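Local coordinates for protein DegQ (Legionella fallonii, PDB 3PV2) that acts as a self-compartmentising HtrA-family protease, probably of the serine type, that joins a trypsin-like domain to two PDZ domains and forms large 12-meric assemblies, at residues A31-A36 against G89-N94; L127-I132 against D244-I249. All blocks are in the same frame, centred on the assembly; numbering follows the deposited sequence.

Contact 1: A31-A36 against G89-N94; sequences AIVNVA and GVIITN
The interior of the N-terminal six-stranded β-barrel of the trypsin-like fold is filled in part by Val33 and Val35 meeting Ile91 and Thr93. Strands 32-40 and 90-93 are not sheet neighbours: strand 74-85 runs between them, antiparallel to both, so no hydrogen bond crosses and the contact is made by side chains alone. CA atoms pair Val33 with Ile91 at 8.5 Å and Val35 with Thr93 at 8.1 Å. In each strand the alternate residues point inward, toward the partner. Val33 CG2 faces Ile91 CG2 at 4.4 Å, methyl to methyl. With Val33 CG1 opposite the carbonyl carbon (chi1 -55°), CG2 falls between N and C and projects into the barrel. Alongside it, Val33 CG1 looks across to Ile91 CD1 at the end of that chain. Val106 lies against both Val33 and Ile91, while Leu130 and Ile132 add to the lining on the side of Ile91, and Ile104 touches Val35. Among the four residues that touch, Thr93 alone brings a polar side-chain group, its hydroxyl. Its OG1 is swung away from the backbone N (chi1 -170°) and is satisfied by a hydrogen bond to the main-chain O of Ser80 on the intervening strand. Strand 90-93 is entered through a G1 β-bulge, in which Gly89, with positive phi, and Val90 both face Asp85. At the far end of the pairing, the methyl CG2 of Val35 approaches Thr93 OG1 to 4.3 Å, a van der Waals contact.

Contact 2: L127-I132 against D244-I249; sequences LAVLKI and DVAQQI
Leu127 and Val129 meet Val245, Ala246 and Ile249 without a flat group on either side: no ring, amide or carboxylate takes part, and there are no faces or edges to stack, just aliphatic branches. Helix 239-252 lies over the outside of the N-terminal barrel; the axis of its segment 244-249 passes 8.6 Å from that of strand 127-131, at 53° to it. Leu127 reaches out with one methyl, CD1, which sits obliquely over the Val245 side chain, 3.9 Å from its CB. In Val129, CG1 stands anti to the backbone N (chi1 -176°), which leaves CG2 beside that N and facing the helix, where it touches two residues. Ile249 CG2 is 3.7 Å from Val129 CG2, the two side chains passing in opposite directions; on the other helix residue, Ala246 CA is 4.0 Å from Val129 CG2. The small Ala246 also touches Ile92 of the neighbouring strand. The bond from Ile249 N to Val245 O, 2.9 Å, keeps the two β-branched residues one turn apart on the buried side, while Gln247 turns to solvent. With no polar pair across it, the contact rests on shape fit and exclusion of water.

In the fold
From the N terminus, strand 32-40 starts the first barrel, and contact 1 closes a loop of 52 residues when strand 90-93 returns opposite it. Contact 2 opens afterwards, at strand 127-131, and spans 111 residues that include all six strands of the second barrel, whose last strand, 234-238, leads directly into helix 239-252. The two contacts thus follow in series. They touch where strands 90-93 and 127-131 pair antiparallel, Ile91 N lying 2.9 Å from Leu130 O. Contact 1 lies within the first barrel and contact 2 on its outer surface, tying the helix that leaves the second barrel back onto the first. Beyond, Val245 touches Leu326 in the first PDZ domain.

Contact 1: A31-A36 against G89-N94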
ATOM      1  N   ALA B  31      53.609  17.226  -2.197  1.00 47.70           N
ATOM      2  CA  ALA B  31      53.223  17.506  -0.823  1.00 45.28           C
ATOM      3  C   ALA B  31      51.863  16.892  -0.515  1.00 43.67           C
ATOM      4  O   ALA B  31      51.486  16.794   0.647  1.00 43.70           O
ATOM      5  CB  ALA B  31      53.219  18.991  -0.573  1.00 43.99           C
ATOM      6  N   ILE B  32      51.117  16.520  -1.557  1.00 42.47           N
ATOM      7  CA  ILE B  32      49.722  16.107  -1.434  1.00 41.23           C
ATOM      8  C   ILE B  32      49.664  14.580  -1.431  1.00 42.89           C
ATOM      9  O   ILE B  32      50.173  13.942  -2.351  1.00 45.17           O
ATOM     10  CB  ILE B  32      48.932  16.519  -2.621  1.00 41.80           C
ATOM     11  CG1 ILE B  32      49.180  18.013  -2.947  1.00 42.11           C
ATOM     12  CG2 ILE B  32      47.390  16.288  -2.379  1.00 35.95           C
ATOM     13  CD1 ILE B  32      48.984  18.959  -1.804  1.00 40.39           C
ATOM     14  N   VAL B  33      49.071  13.999  -0.397  1.00 41.42           N
ATOM     15  CA  VAL B  33      49.123  12.571  -0.194  1.00 41.18           C
ATOM     16  C   VAL B  33      47.716  12.035  -0.173  1.00 40.27           C
ATOM     17  O   VAL B  33      46.735  12.782   0.043  1.00 38.57           O
ATOM     18  CB  VAL B  33      49.681  12.215   1.130  1.00 41.65           C
ATOM     19  CG1 VAL B  33      51.079  12.856   1.374  1.00 41.00           C
ATOM     20  CG2 VAL B  33      48.685  12.578   2.216  1.00 39.31           C
ATOM     21  N   ASN B  34      47.630  10.729  -0.365  1.00 41.08           N
ATOM     22  CA  ASN B  34      46.370  10.020  -0.185  1.00 41.46           C
ATOM     23  C   ASN B  34      46.390   9.454   1.235  1.00 41.97           C
ATOM     24  O   ASN B  34      47.402   9.041   1.708  1.00 40.77           O
ATOM     25  CB  ASN B  34      46.274   8.916  -1.241  1.00 42.48           C
ATOM     26  CG  ASN B  34      45.026   8.071  -1.097  1.00 45.29           C
ATOM     27  OD1 ASN B  34      43.966   8.365  -1.674  1.00 48.14           O
ATOM     28  ND2 ASN B  34      45.139   7.021  -0.311  1.00 44.01           N
ATOM     29  N   VAL B  35      45.255   9.523   1.905  1.00 42.81           N
ATOM     30  CA  VAL B  35      45.061   9.023   3.235  1.00 43.42           C
ATOM     31  C   VAL B  35      43.938   8.020   3.166  1.00 45.73           C
ATOM     32  O   VAL B  35      42.812   8.395   2.803  1.00 45.83           O
ATOM     33  CB  VAL B  35      44.558  10.133   4.194  1.00 42.82           C
ATOM     34  CG1 VAL B  35      44.240   9.541   5.532  1.00 42.06           C
ATOM     35  CG2 VAL B  35      45.573  11.216   4.360  1.00 39.89           C
ATOM     36  N   ALA B  36      44.252   6.768   3.509  1.00 48.31           N
ATOM     37  CA  ALA B  36      43.314   5.651   3.477  1.00 51.28           C
ATOM     38  C   ALA B  36      43.139   5.158   4.901  1.00 53.68           C
ATOM     39  O   ALA B  36      44.144   4.915   5.576  1.00 53.08           O
ATOM     40  CB  ALA B  36      43.898   4.496   2.568  1.00 51.18           C
ATOM     41  N   GLY B  89      57.781  14.853   8.998  1.00 61.29           N
ATOM     42  CA  GLY B  89      56.751  13.997   8.448  1.00 57.76           C
ATOM     43  C   GLY B  89      55.360  14.283   9.001  1.00 54.65           C
ATOM     44  O   GLY B  89      54.628  13.355   9.282  1.00 53.75           O
ATOM     45  N   VAL B  90      54.996  15.559   9.140  1.00 52.26           N
ATOM     46  CA  VAL B  90      53.654  15.973   9.665  1.00 49.37           C
ATOM     47  C   VAL B  90      52.765  16.316   8.478  1.00 47.82           C
ATOM     48  O   VAL B  90      53.151  17.071   7.565  1.00 46.11           O
ATOM     49  CB  VAL B  90      53.771  17.225  10.578  1.00 51.17           C
ATOM     50  CG1 VAL B  90      52.409  17.870  10.969  1.00 48.08           C
ATOM     51  CG2 VAL B  90      54.680  16.931  11.825  1.00 50.81           C
ATOM     52  N   ILE B  91      51.550  15.791   8.561  1.00 46.12           N
ATOM     53  CA  ILE B  91      50.575  15.807   7.521  1.00 43.87           C
ATOM     54  C   ILE B  91      49.263  16.269   8.087  1.00 43.49           C
ATOM     55  O   ILE B  91      48.838  15.790   9.150  1.00 43.92           O
ATOM     56  CB  ILE B  91      50.337  14.387   7.054  1.00 43.35           C
ATOM     57  CG1 ILE B  91      51.533  13.873   6.274  1.00 43.37           C
ATOM     58  CG2 ILE B  91      49.069  14.328   6.210  1.00 40.55           C
ATOM     59  CD1 ILE B  91      51.393  12.378   5.765  1.00 43.01           C
ATOM     60  N   ILE B  92      48.600  17.188   7.404  1.00 41.22           N
ATOM     61  CA  ILE B  92      47.295  17.650   7.867  1.00 40.33           C
ATOM     62  C   ILE B  92      46.221  16.975   7.046  1.00 38.56           C
ATOM     63  O   ILE B  92      46.332  16.853   5.831  1.00 37.50           O
ATOM     64  CB  ILE B  92      47.123  19.195   7.700  1.00 39.80           C
ATOM     65  CG1 ILE B  92      48.081  19.951   8.597  1.00 43.78           C
ATOM     66  CG2 ILE B  92      45.773  19.640   8.124  1.00 40.76           C
ATOM     67  CD1 ILE B  92      48.029  19.610  10.018  1.00 47.35           C
ATOM     68  N   THR B  93      45.135  16.619   7.684  1.00 38.23           N
ATOM     69  CA  THR B  93      43.991  16.172   6.938  1.00 38.49           C
ATOM     70  C   THR B  93      42.746  16.574   7.668  1.00 39.98           C
ATOM     71  O   THR B  93      42.830  17.316   8.649  1.00 40.59           O
ATOM     72  CB  THR B  93      44.060  14.674   6.679  1.00 39.22           C
ATOM     73  OG1 THR B  93      43.015  14.337   5.738  1.00 40.53           O
ATOM     74  CG2 THR B  93      43.939  13.842   8.020  1.00 41.09           C
ATOM     75  N   ASN B  94      41.560  16.157   7.221  1.00 41.22           N
ATOM     76  CA  ASN B  94      40.370  16.463   8.021  1.00 40.96           C
ATOM     77  C   ASN B  94      40.158  15.490   9.143  1.00 43.07           C
ATOM     78  O   ASN B  94      40.441  14.308   8.998  1.00 44.91           O
ATOM     79  CB  ASN B  94      39.156  16.349   7.182  1.00 41.76           C
ATOM     80  CG  ASN B  94      39.110  17.385   6.072  1.00 42.93           C
ATOM     81  OD1 ASN B  94      39.289  18.603   6.311  1.00 45.31           O
ATOM     82  ND2 ASN B  94      38.787  16.935   4.877  1.00 44.64           N
TER

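Contact 2: L127-I132 against D244-I249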
ATOM      1  N   LEU B 127      40.025  19.296  11.720  1.00 46.15           N
ATOM      2  CA  LEU B 127      41.414  19.064  11.389  1.00 45.31           C
ATOM      3  C   LEU B 127      42.007  17.910  12.166  1.00 46.04           C
ATOM      4  O   LEU B 127      41.556  17.583  13.263  1.00 47.26           O
ATOM      5  CB  LEU B 127      42.257  20.303  11.682  1.00 45.68           C
ATOM      6  CG  LEU B 127      41.833  21.487  10.815  1.00 44.82           C
ATOM      7  CD1 LEU B 127      42.509  22.747  11.438  1.00 45.72           C
ATOM      8  CD2 LEU B 127      42.233  21.196   9.334  1.00 40.74           C
ATOM      9  N   ALA B 128      43.021  17.271  11.581  1.00 44.08           N
ATOM     10  CA  ALA B 128      43.754  16.213  12.262  1.00 43.73           C
ATOM     11  C   ALA B 128      45.166  16.263  11.777  1.00 42.72           C
ATOM     12  O   ALA B 128      45.414  16.645  10.659  1.00 40.86           O
ATOM     13  CB  ALA B 128      43.164  14.896  11.980  1.00 43.89           C
ATOM     14  N   VAL B 129      46.086  15.918  12.663  1.00 43.67           N
ATOM     15  CA  VAL B 129      47.496  15.886  12.389  1.00 44.18           C
ATOM     16  C   VAL B 129      47.940  14.431  12.477  1.00 44.82           C
ATOM     17  O   VAL B 129      47.566  13.690  13.429  1.00 45.53           O
ATOM     18  CB  VAL B 129      48.240  16.700  13.423  1.00 45.58           C
ATOM     19  CG1 VAL B 129      49.709  16.780  13.111  1.00 46.65           C
ATOM     20  CG2 VAL B 129      47.597  18.095  13.605  1.00 45.32           C
ATOM     21  N   LEU B 130      48.718  14.047  11.468  1.00 44.05           N
ATOM     22  CA  LEU B 130      49.245  12.708  11.314  1.00 44.94           C
ATOM     23  C   LEU B 130      50.760  12.841  11.186  1.00 46.69           C
ATOM     24  O   LEU B 130      51.281  13.869  10.674  1.00 44.94           O
ATOM     25  CB  LEU B 130      48.751  12.052  10.011  1.00 43.56           C
ATOM     26  CG  LEU B 130      47.239  11.911   9.736  1.00 42.98           C
ATOM     27  CD1 LEU B 130      47.012  11.200   8.382  1.00 40.82           C
ATOM     28  CD2 LEU B 130      46.524  11.209  10.847  1.00 42.52           C
ATOM     29  N   LYS B 131      51.449  11.772  11.550  1.00 48.21           N
ATOM     30  CA  LYS B 131      52.866  11.714  11.385  1.00 52.17           C
ATOM     31  C   LYS B 131      53.292  10.406  10.701  1.00 53.00           C
ATOM     32  O   LYS B 131      52.762   9.333  10.985  1.00 54.24           O
ATOM     33  CB  LYS B 131      53.518  11.862  12.747  1.00 54.75           C
ATOM     34  CG  LYS B 131      54.927  11.396  12.786  1.00 60.35           C
ATOM     35  CD  LYS B 131      55.895  12.435  13.328  1.00 67.85           C
ATOM     36  CE  LYS B 131      57.358  11.881  13.199  1.00 71.74           C
ATOM     37  NZ  LYS B 131      58.322  12.676  13.980  1.00 75.53           N
ATOM     38  N   ILE B 132      54.259  10.521   9.812  1.00 54.53           N
ATOM     39  CA  ILE B 132      54.802   9.391   9.062  1.00 57.16           C
ATOM     40  C   ILE B 132      56.301   9.483   9.284  1.00 61.60           C
ATOM     41  O   ILE B 132      56.822  10.571   9.525  1.00 61.70           O
ATOM     42  CB  ILE B 132      54.466   9.432   7.549  1.00 55.21           C
ATOM     43  CG1 ILE B 132      54.871  10.779   6.935  1.00 53.30           C
ATOM     44  CG2 ILE B 132      52.997   9.177   7.316  1.00 52.76           C
ATOM     45  CD1 ILE B 132      54.811  10.813   5.388  1.00 50.10           C
ATOM     46  N   ASP B 244      47.784  27.117  13.547  1.00 62.32           N
ATOM     47  CA  ASP B 244      47.726  27.248  14.978  1.00 63.44           C
ATOM     48  C   ASP B 244      47.043  26.039  15.636  1.00 60.93           C
ATOM     49  O   ASP B 244      47.487  25.587  16.720  1.00 59.65           O
ATOM     50  CB  ASP B 244      47.173  28.619  15.335  1.00 65.83           C
ATOM     51  CG  ASP B 244      48.032  29.767  14.704  1.00 71.97           C
ATOM     52  OD1 ASP B 244      48.541  29.595  13.558  1.00 78.91           O
ATOM     53  OD2 ASP B 244      48.223  30.834  15.339  1.00 79.93           O
ATOM     54  N   VAL B 245      46.032  25.465  14.982  1.00 57.02           N
ATOM     55  CA  VAL B 245      45.485  24.228  15.487  1.00 54.18           C
ATOM     56  C   VAL B 245      46.568  23.108  15.430  1.00 53.35           C
ATOM     57  O   VAL B 245      46.698  22.332  16.365  1.00 52.44           O
ATOM     58  CB  VAL B 245      44.264  23.772  14.748  1.00 52.97           C
ATOM     59  CG1 VAL B 245      44.002  22.338  15.037  1.00 49.51           C
ATOM     60  CG2 VAL B 245      43.063  24.603  15.154  1.00 54.19           C
ATOM     61  N   ALA B 246      47.335  23.036  14.350  1.00 51.63           N
ATOM     62  CA  ALA B 246      48.350  21.976  14.232  1.00 51.81           C
ATOM     63  C   ALA B 246      49.409  22.092  15.313  1.00 52.96           C
ATOM     64  O   ALA B 246      49.849  21.089  15.807  1.00 50.54           O
ATOM     65  CB  ALA B 246      49.066  21.966  12.863  1.00 49.73           C
ATOM     66  N   GLN B 247      49.855  23.317  15.566  1.00 55.67           N
ATOM     67  CA  GLN B 247      50.933  23.557  16.466  1.00 59.74           C
ATOM     68  C   GLN B 247      50.466  23.183  17.899  1.00 59.45           C
ATOM     69  O   GLN B 247      51.164  22.519  18.627  1.00 58.80           O
ATOM     70  CB  GLN B 247      51.417  25.005  16.339  1.00 62.18           C
ATOM     71  CG  GLN B 247      52.619  25.298  17.277  1.00 68.32           C
ATOM     72  CD  GLN B 247      52.188  26.122  18.485  1.00 75.67           C
ATOM     73  OE1 GLN B 247      51.671  27.232  18.319  1.00 79.14           O
ATOM     74  NE2 GLN B 247      52.396  25.588  19.709  1.00 78.72           N
ATOM     75  N   GLN B 248      49.233  23.516  18.220  1.00 59.58           N
ATOM     76  CA  GLN B 248      48.676  23.172  19.496  1.00 60.62           C
ATOM     77  C   GLN B 248      48.457  21.659  19.638  1.00 59.51           C
ATOM     78  O   GLN B 248      48.702  21.105  20.738  1.00 59.32           O
ATOM     79  CB  GLN B 248      47.429  23.977  19.789  1.00 62.19           C
ATOM     80  CG  GLN B 248      46.599  23.438  20.966  1.00 67.26           C
ATOM     81  CD  GLN B 248      45.854  24.548  21.723  1.00 74.29           C
ATOM     82  OE1 GLN B 248      46.408  25.621  21.937  1.00 80.41           O
ATOM     83  NE2 GLN B 248      44.616  24.286  22.138  1.00 76.72           N
ATOM     84  N   ILE B 249      48.066  20.982  18.548  1.00 57.34           N
ATOM     85  CA  ILE B 249      47.922  19.517  18.591  1.00 55.51           C
ATOM     86  C   ILE B 249      49.292  18.841  18.748  1.00 55.51           C
ATOM     87  O   ILE B 249      49.403  17.869  19.462  1.00 52.77           O
ATOM     88  CB  ILE B 249      47.168  18.925  17.382  1.00 54.02           C
ATOM     89  CG1 ILE B 249      45.656  19.144  17.544  1.00 55.23           C
ATOM     90  CG2 ILE B 249      47.401  17.454  17.249  1.00 50.45           C
ATOM     91  CD1 ILE B 249      44.853  19.017  16.278  1.00 53.24           C
TER